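Long-range contact in endonuclease V (Streptomyces avermitilis, PDB 3GOC), which probably repairs deaminated DNA by cutting the strand at the second phosphodiester bond 3' to a deoxyinosine, with magnesium as cofactor: residues W10-Q21 with S81-F91. Sequence-based numbering, arbitrary orientation.
Sequences WPATEEEARAVQ and SFPYVPGLLAF
W10 and Q21 each give one direct hydrogen bond to the backbone of 81-91. W10 NE1 donates to F91 O at 3.0 Å, on a lone pair in the carbonyl plane. The indole reaches this oxygen because CG lies anti to the backbone N (chi1 -161°). S81 OG donates to the same F91 O at 2.6 Å, so two donors grip it. Q21 NE2 donates to G87 O at 3.1 Å in a fairly straight bond, 161° at the hydrogen. H120 also bonds G87 O. Two waters add bridges, one from P11 O to S81 O, the other from Q21 OE1 to G87 O.

Replacing W10 with an alanine would probably leave F91 O with S81 OG but without its indole donor, and open a gap beside the F91 ring.

The segment 81-91 lies in the loop between strand 70-79 and helix 94-102 of this RNase H-like fold. It carries Y84, predicted to interact with target DNA, and turns at V85-L88 in a type II beta turn with G87 at its third position. Helix 14-24, N-capped by T13, packs against this loop.

Apolar contacts centre on A17 and F91. A17 CB sits over one face of the F91 ring, 3.9 Å from its centroid, a CH-pi contact. Q21 CG and V20 CB meet the ring edge. A17 CB also touches F82 CZ and L88 CD2, each at 3.8 Å. F82 turns its edge to P11 O and T13 O. Farther out, V85 CG1 lies against the E14 carboxylate, 3.7 Å from CD.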
ATOM      1  N   TRP A  10     -31.166 -11.756 -19.388  1.00  6.98           N
ATOM      2  CA  TRP A  10     -29.710 -11.700 -19.549  1.00  7.43           C
ATOM      3  C   TRP A  10     -29.350 -11.860 -21.024  1.00  7.03           C
ATOM      4  O   TRP A  10     -30.033 -12.578 -21.757  1.00  9.93           O
ATOM      5  CB  TRP A  10     -29.066 -12.832 -18.737  1.00  7.63           C
ATOM      6  CG  TRP A  10     -27.614 -12.641 -18.442  1.00  7.79           C
ATOM      7  CD1 TRP A  10     -26.572 -13.379 -18.926  1.00  7.73           C
ATOM      8  CD2 TRP A  10     -27.046 -11.681 -17.547  1.00  8.44           C
ATOM      9  NE1 TRP A  10     -25.384 -12.940 -18.379  1.00  9.11           N
ATOM     10  CE2 TRP A  10     -25.647 -11.896 -17.529  1.00  8.81           C
ATOM     11  CE3 TRP A  10     -27.580 -10.651 -16.757  1.00  8.27           C
ATOM     12  CZ2 TRP A  10     -24.781 -11.134 -16.748  1.00 10.03           C
ATOM     13  CZ3 TRP A  10     -26.713  -9.887 -15.977  1.00 11.49           C
ATOM     14  CH2 TRP A  10     -25.327 -10.134 -15.983  1.00 12.04           C
ATOM     15  N   PRO A  11     -28.284 -11.186 -21.487  1.00  9.73           N
ATOM     16  CA  PRO A  11     -27.873 -11.293 -22.889  1.00 10.75           C
ATOM     17  C   PRO A  11     -27.748 -12.743 -23.355  1.00 10.01           C
ATOM     18  O   PRO A  11     -27.209 -13.590 -22.642  1.00 11.88           O
ATOM     19  CB  PRO A  11     -26.523 -10.586 -22.904  1.00  8.98           C
ATOM     20  CG  PRO A  11     -26.701  -9.517 -21.896  1.00  8.40           C
ATOM     21  CD  PRO A  11     -27.417 -10.241 -20.761  1.00  7.87           C
ATOM     22  N   ALA A  12     -28.238 -13.016 -24.559  1.00 11.37           N
ATOM     23  CA  ALA A  12     -28.173 -14.356 -25.117  1.00 14.72           C
ATOM     24  C   ALA A  12     -27.362 -14.378 -26.414  1.00 16.65           C
ATOM     25  O   ALA A  12     -27.107 -15.446 -26.967  1.00 19.10           O
ATOM     26  CB  ALA A  12     -29.579 -14.884 -25.365  1.00 15.06           C
ATOM     27  N   THR A  13     -26.963 -13.204 -26.898  1.00 10.47           N
ATOM     28  CA  THR A  13     -26.170 -13.105 -28.122  1.00 12.39           C
ATOM     29  C   THR A  13     -24.977 -12.182 -27.887  1.00  9.95           C
ATOM     30  O   THR A  13     -24.984 -11.370 -26.960  1.00  9.96           O
ATOM     31  CB  THR A  13     -26.989 -12.527 -29.297  1.00 11.60           C
ATOM     32  OG1 THR A  13     -27.212 -11.127 -29.088  1.00 12.75           O
ATOM     33  CG2 THR A  13     -28.332 -13.238 -29.416  1.00 14.61           C
ATOM     34  N   GLU A  14     -23.946 -12.302 -28.719  1.00 11.23           N
ATOM     35  CA  GLU A  14     -22.773 -11.453 -28.559  1.00 11.48           C
ATOM     36  C   GLU A  14     -23.115  -9.991 -28.819  1.00 11.30           C
ATOM     37  O   GLU A  14     -22.565  -9.096 -28.174  1.00  8.72           O
ATOM     38  CB  GLU A  14     -21.648 -11.890 -29.499  1.00  9.64           C
ATOM     39  CG  GLU A  14     -21.222 -13.340 -29.325  1.00 14.18           C
ATOM     40  CD  GLU A  14     -20.005 -13.696 -30.156  1.00 17.04           C
ATOM     41  OE1 GLU A  14     -19.823 -14.896 -30.456  1.00 22.28           O
ATOM     42  OE2 GLU A  14     -19.223 -12.784 -30.497  1.00 17.93           O
ATOM     43  N   GLU A  15     -24.018  -9.743 -29.765  1.00  8.67           N
ATOM     44  CA  GLU A  15     -24.405  -8.377 -30.075  1.00  9.18           C
ATOM     45  C   GLU A  15     -25.032  -7.717 -28.852  1.00 10.38           C
ATOM     46  O   GLU A  15     -24.726  -6.571 -28.540  1.00  9.38           O
ATOM     47  CB  GLU A  15     -25.404  -8.352 -31.235  1.00 13.56           C
ATOM     48  CG  GLU A  15     -25.768  -6.947 -31.679  1.00 19.16           C
ATOM     49  CD  GLU A  15     -26.829  -6.928 -32.761  1.00 31.93           C
ATOM     50  OE1 GLU A  15     -27.050  -5.853 -33.360  1.00 36.59           O
ATOM     51  OE2 GLU A  15     -27.447  -7.986 -33.006  1.00 32.08           O
ATOM     52  N   GLU A  16     -25.906  -8.447 -28.164  1.00  9.20           N
ATOM     53  CA  GLU A  16     -26.581  -7.917 -26.979  1.00 10.63           C
ATOM     54  C   GLU A  16     -25.585  -7.674 -25.855  1.00  8.68           C
ATOM     55  O   GLU A  16     -25.653  -6.655 -25.163  1.00  8.64           O
ATOM     56  CB  GLU A  16     -27.661  -8.889 -26.489  1.00 11.21           C
ATOM     57  CG  GLU A  16     -28.734  -9.199 -27.519  1.00 16.83           C
ATOM     58  CD  GLU A  16     -29.801 -10.151 -27.010  1.00 22.26           C
ATOM     59  OE1 GLU A  16     -29.541 -10.908 -26.049  1.00 19.55           O
ATOM     60  OE2 GLU A  16     -30.910 -10.157 -27.585  1.00 26.92           O
ATOM     61  N   ALA A  17     -24.658  -8.608 -25.673  1.00  7.28           N
ATOM     62  CA  ALA A  17     -23.665  -8.475 -24.615  1.00  6.86           C
ATOM     63  C   ALA A  17     -22.759  -7.270 -24.852  1.00  7.41           C
ATOM     64  O   ALA A  17     -22.492  -6.501 -23.929  1.00  7.95           O
ATOM     65  CB  ALA A  17     -22.833  -9.760 -24.500  1.00  5.94           C
ATOM     66  N   ARG A  18     -22.275  -7.110 -26.082  1.00  8.98           N
ATOM     67  CA  ARG A  18     -21.420  -5.970 -26.386  1.00  8.63           C
ATOM     68  C   ARG A  18     -22.197  -4.673 -26.183  1.00  7.72           C
ATOM     69  O   ARG A  18     -21.642  -3.673 -25.726  1.00  9.89           O
ATOM     70  CB  ARG A  18     -20.897  -6.038 -27.822  1.00 12.23           C
ATOM     71  CG  ARG A  18     -19.901  -7.162 -28.067  1.00 13.58           C
ATOM     72  CD  ARG A  18     -19.137  -6.924 -29.361  1.00 13.85           C
ATOM     73  NE  ARG A  18     -20.034  -6.828 -30.511  1.00 16.81           N
ATOM     74  CZ  ARG A  18     -20.443  -7.869 -31.228  1.00 16.75           C
ATOM     75  NH1 ARG A  18     -21.268  -7.687 -32.247  1.00 17.94           N
ATOM     76  NH2 ARG A  18     -20.011  -9.088 -30.941  1.00 15.16           N
ATOM     77  N   ALA A  19     -23.485  -4.693 -26.516  1.00  9.66           N
ATOM     78  CA  ALA A  19     -24.324  -3.510 -26.351  1.00 10.88           C
ATOM     79  C   ALA A  19     -24.424  -3.150 -24.871  1.00  9.37           C
ATOM     80  O   ALA A  19     -24.416  -1.972 -24.516  1.00 10.49           O
ATOM     81  CB  ALA A  19     -25.712  -3.763 -26.936  1.00  8.42           C
ATOM     82  N   VAL A  20     -24.517  -4.162 -24.011  1.00  8.61           N
ATOM     83  CA  VAL A  20     -24.597  -3.923 -22.571  1.00  6.52           C
ATOM     84  C   VAL A  20     -23.290  -3.289 -22.110  1.00  8.19           C
ATOM     85  O   VAL A  20     -23.291  -2.340 -21.327  1.00  8.53           O
ATOM     86  CB  VAL A  20     -24.847  -5.240 -21.777  1.00  6.88           C
ATOM     87  CG1 VAL A  20     -24.709  -4.986 -20.276  1.00 10.31           C
ATOM     88  CG2 VAL A  20     -26.238  -5.782 -22.084  1.00  9.52           C
ATOM     89  N   GLN A  21     -22.168  -3.804 -22.604  1.00  8.54           N
ATOM     90  CA  GLN A  21     -20.870  -3.255 -22.223  1.00  6.50           C
ATOM     91  C   GLN A  21     -20.739  -1.789 -22.617  1.00  8.70           C
ATOM     92  O   GLN A  21     -20.298  -0.969 -21.816  1.00 13.06           O
ATOM     93  CB  GLN A  21     -19.736  -4.050 -22.874  1.00  9.66           C
ATOM     94  CG  GLN A  21     -19.682  -5.513 -22.468  1.00  7.04           C
ATOM     95  CD  GLN A  21     -18.491  -6.226 -23.074  1.00  7.49           C
ATOM     96  OE1 GLN A  21     -18.230  -6.101 -24.269  1.00  9.22           O
ATOM     97  NE2 GLN A  21     -17.772  -6.993 -22.260  1.00  8.51           N
ATOM     98  N   SER A  81     -23.966 -18.328 -17.090  1.00  9.06           N
ATOM     99  CA  SER A  81     -24.935 -17.492 -17.791  1.00  5.99           C
ATOM    100  C   SER A  81     -24.641 -16.971 -19.194  1.00  8.21           C
ATOM    101  O   SER A  81     -25.382 -16.129 -19.705  1.00  9.52           O
ATOM    102  CB  SER A  81     -25.302 -16.313 -16.890  1.00  9.11           C
ATOM    103  OG  SER A  81     -24.136 -15.708 -16.364  1.00  9.14           O
ATOM    104  N   PHE A  82     -23.584 -17.465 -19.822  1.00  5.64           N
ATOM    105  CA  PHE A  82     -23.252 -17.031 -21.170  1.00  8.46           C
ATOM    106  C   PHE A  82     -22.253 -18.009 -21.770  1.00  8.73           C
ATOM    107  O   PHE A  82     -21.466 -18.621 -21.052  1.00  9.40           O
ATOM    108  CB  PHE A  82     -22.624 -15.627 -21.139  1.00  8.35           C
ATOM    109  CG  PHE A  82     -22.748 -14.876 -22.436  1.00  9.19           C
ATOM    110  CD1 PHE A  82     -23.973 -14.342 -22.829  1.00  7.61           C
ATOM    111  CD2 PHE A  82     -21.647 -14.717 -23.274  1.00  7.62           C
ATOM    112  CE1 PHE A  82     -24.099 -13.666 -24.035  1.00  9.53           C
ATOM    113  CE2 PHE A  82     -21.763 -14.042 -24.484  1.00  9.28           C
ATOM    114  CZ  PHE A  82     -22.993 -13.514 -24.866  1.00 10.27           C
ATOM    115  N   PRO A  83     -22.290 -18.194 -23.095  1.00  9.80           N
ATOM    116  CA  PRO A  83     -21.341 -19.112 -23.730  1.00 12.67           C
ATOM    117  C   PRO A  83     -19.928 -18.533 -23.608  1.00 10.58           C
ATOM    118  O   PRO A  83     -19.759 -17.364 -23.256  1.00 11.97           O
ATOM    119  CB  PRO A  83     -21.828 -19.167 -25.179  1.00 11.53           C
ATOM    120  CG  PRO A  83     -22.498 -17.846 -25.369  1.00 20.98           C
ATOM    121  CD  PRO A  83     -23.249 -17.659 -24.076  1.00 11.21           C
ATOM    122  N   TYR A  84     -18.919 -19.342 -23.908  1.00  8.91           N
ATOM    123  CA  TYR A  84     -17.546 -18.876 -23.807  1.00  8.08           C
ATOM    124  C   TYR A  84     -17.188 -18.043 -25.026  1.00 12.13           C
ATOM    125  O   TYR A  84     -17.108 -18.558 -26.141  1.00  9.68           O
ATOM    126  CB  TYR A  84     -16.585 -20.060 -23.682  1.00  9.43           C
ATOM    127  CG  TYR A  84     -15.153 -19.644 -23.451  1.00 10.79           C
ATOM    128  CD1 TYR A  84     -14.321 -19.289 -24.516  1.00  9.50           C
ATOM    129  CD2 TYR A  84     -14.634 -19.577 -22.161  1.00 11.81           C
ATOM    130  CE1 TYR A  84     -13.007 -18.879 -24.295  1.00 12.56           C
ATOM    131  CE2 TYR A  84     -13.329 -19.167 -21.929  1.00 12.06           C
ATOM    132  CZ  TYR A  84     -12.521 -18.819 -22.996  1.00 10.06           C
ATOM    133  OH  TYR A  84     -11.232 -18.404 -22.759  1.00 18.42           O
ATOM    134  N   VAL A  85     -17.000 -16.746 -24.807  1.00  8.88           N
ATOM    135  CA  VAL A  85     -16.639 -15.821 -25.875  1.00  8.47           C
ATOM    136  C   VAL A  85     -15.638 -14.812 -25.332  1.00 11.31           C
ATOM    137  O   VAL A  85     -15.976 -13.995 -24.477  1.00  8.39           O
ATOM    138  CB  VAL A  85     -17.869 -15.047 -26.402  1.00  8.55           C
ATOM    139  CG1 VAL A  85     -17.455 -14.145 -27.564  1.00 12.85           C
ATOM    140  CG2 VAL A  85     -18.953 -16.018 -26.844  1.00 10.01           C
ATOM    141  N   PRO A  86     -14.382 -14.874 -25.804  1.00  9.93           N
ATOM    142  CA  PRO A  86     -13.357 -13.938 -25.338  1.00  9.52           C
ATOM    143  C   PRO A  86     -13.844 -12.500 -25.488  1.00  5.94           C
ATOM    144  O   PRO A  86     -14.391 -12.126 -26.525  1.00 10.16           O
ATOM    145  CB  PRO A  86     -12.175 -14.256 -26.242  1.00 15.19           C
ATOM    146  CG  PRO A  86     -12.312 -15.750 -26.412  1.00 13.92           C
ATOM    147  CD  PRO A  86     -13.797 -15.906 -26.682  1.00 13.60           C
ATOM    148  N   GLY A  87     -13.647 -11.704 -24.442  1.00  7.62           N
ATOM    149  CA  GLY A  87     -14.090 -10.321 -24.472  1.00  8.62           C
ATOM    150  C   GLY A  87     -15.432 -10.149 -23.785  1.00  9.20           C
ATOM    151  O   GLY A  87     -15.822  -9.035 -23.432  1.00  9.17           O
ATOM    152  N   LEU A  88     -16.141 -11.258 -23.593  1.00  6.61           N
ATOM    153  CA  LEU A  88     -17.452 -11.244 -22.938  1.00  6.75           C
ATOM    154  C   LEU A  88     -17.506 -12.278 -21.820  1.00  4.93           C
ATOM    155  O   LEU A  88     -18.585 -12.714 -21.424  1.00  5.12           O
ATOM    156  CB  LEU A  88     -18.550 -11.559 -23.956  1.00  7.78           C
ATOM    157  CG  LEU A  88     -18.665 -10.639 -25.174  1.00  6.42           C
ATOM    158  CD1 LEU A  88     -19.677 -11.222 -26.148  1.00  8.12           C
ATOM    159  CD2 LEU A  88     -19.089  -9.239 -24.748  1.00  7.96           C
ATOM    160  N   LEU A  89     -16.342 -12.657 -21.307  1.00  7.90           N
ATOM    161  CA  LEU A  89     -16.263 -13.670 -20.266  1.00  7.23           C
ATOM    162  C   LEU A  89     -16.987 -13.335 -18.966  1.00  6.53           C
ATOM    163  O   LEU A  89     -17.449 -14.234 -18.262  1.00  8.44           O
ATOM    164  CB  LEU A  89     -14.797 -13.992 -19.976  1.00  8.09           C
ATOM    165  CG  LEU A  89     -14.016 -14.582 -21.155  1.00  9.98           C
ATOM    166  CD1 LEU A  89     -12.619 -14.945 -20.691  1.00 13.48           C
ATOM    167  CD2 LEU A  89     -14.732 -15.807 -21.694  1.00 12.30           C
ATOM    168  N   ALA A  90     -17.099 -12.050 -18.648  1.00  6.12           N
ATOM    169  CA  ALA A  90     -17.773 -11.645 -17.421  1.00  8.62           C
ATOM    170  C   ALA A  90     -19.251 -12.010 -17.423  1.00  5.74           C
ATOM    171  O   ALA A  90     -19.852 -12.206 -16.363  1.00  8.02           O
ATOM    172  CB  ALA A  90     -17.619 -10.149 -17.203  1.00 11.03           C
ATOM    173  N   PHE A  91     -19.850 -12.092 -18.606  1.00  5.55           N
ATOM    174  CA  PHE A  91     -21.264 -12.428 -18.669  1.00  4.81           C
ATOM    175  C   PHE A  91     -21.576 -13.842 -18.205  1.00  8.52           C
ATOM    176  O   PHE A  91     -22.739 -14.192 -18.000  1.00  8.22           O
ATOM    177  CB  PHE A  91     -21.817 -12.191 -20.074  1.00  4.93           C
ATOM    178  CG  PHE A  91     -21.936 -10.738 -20.421  1.00  4.75           C
ATOM    179  CD1 PHE A  91     -20.866 -10.052 -20.995  1.00  5.34           C
ATOM    180  CD2 PHE A  91     -23.106 -10.037 -20.127  1.00  6.35           C
ATOM    181  CE1 PHE A  91     -20.955  -8.685 -21.267  1.00  8.53           C
ATOM    182  CE2 PHE A  91     -23.209  -8.673 -20.392  1.00  7.37           C
ATOM    183  CZ  PHE A  91     -22.131  -7.993 -20.966  1.00  6.55           C
TER
HETATM  184  O   HOH W   1     -27.354 -16.064 -21.587  1.00 20.43           O
HETATM  185  O   HOH W   2     -16.283  -7.186 -25.862  1.00 19.15           O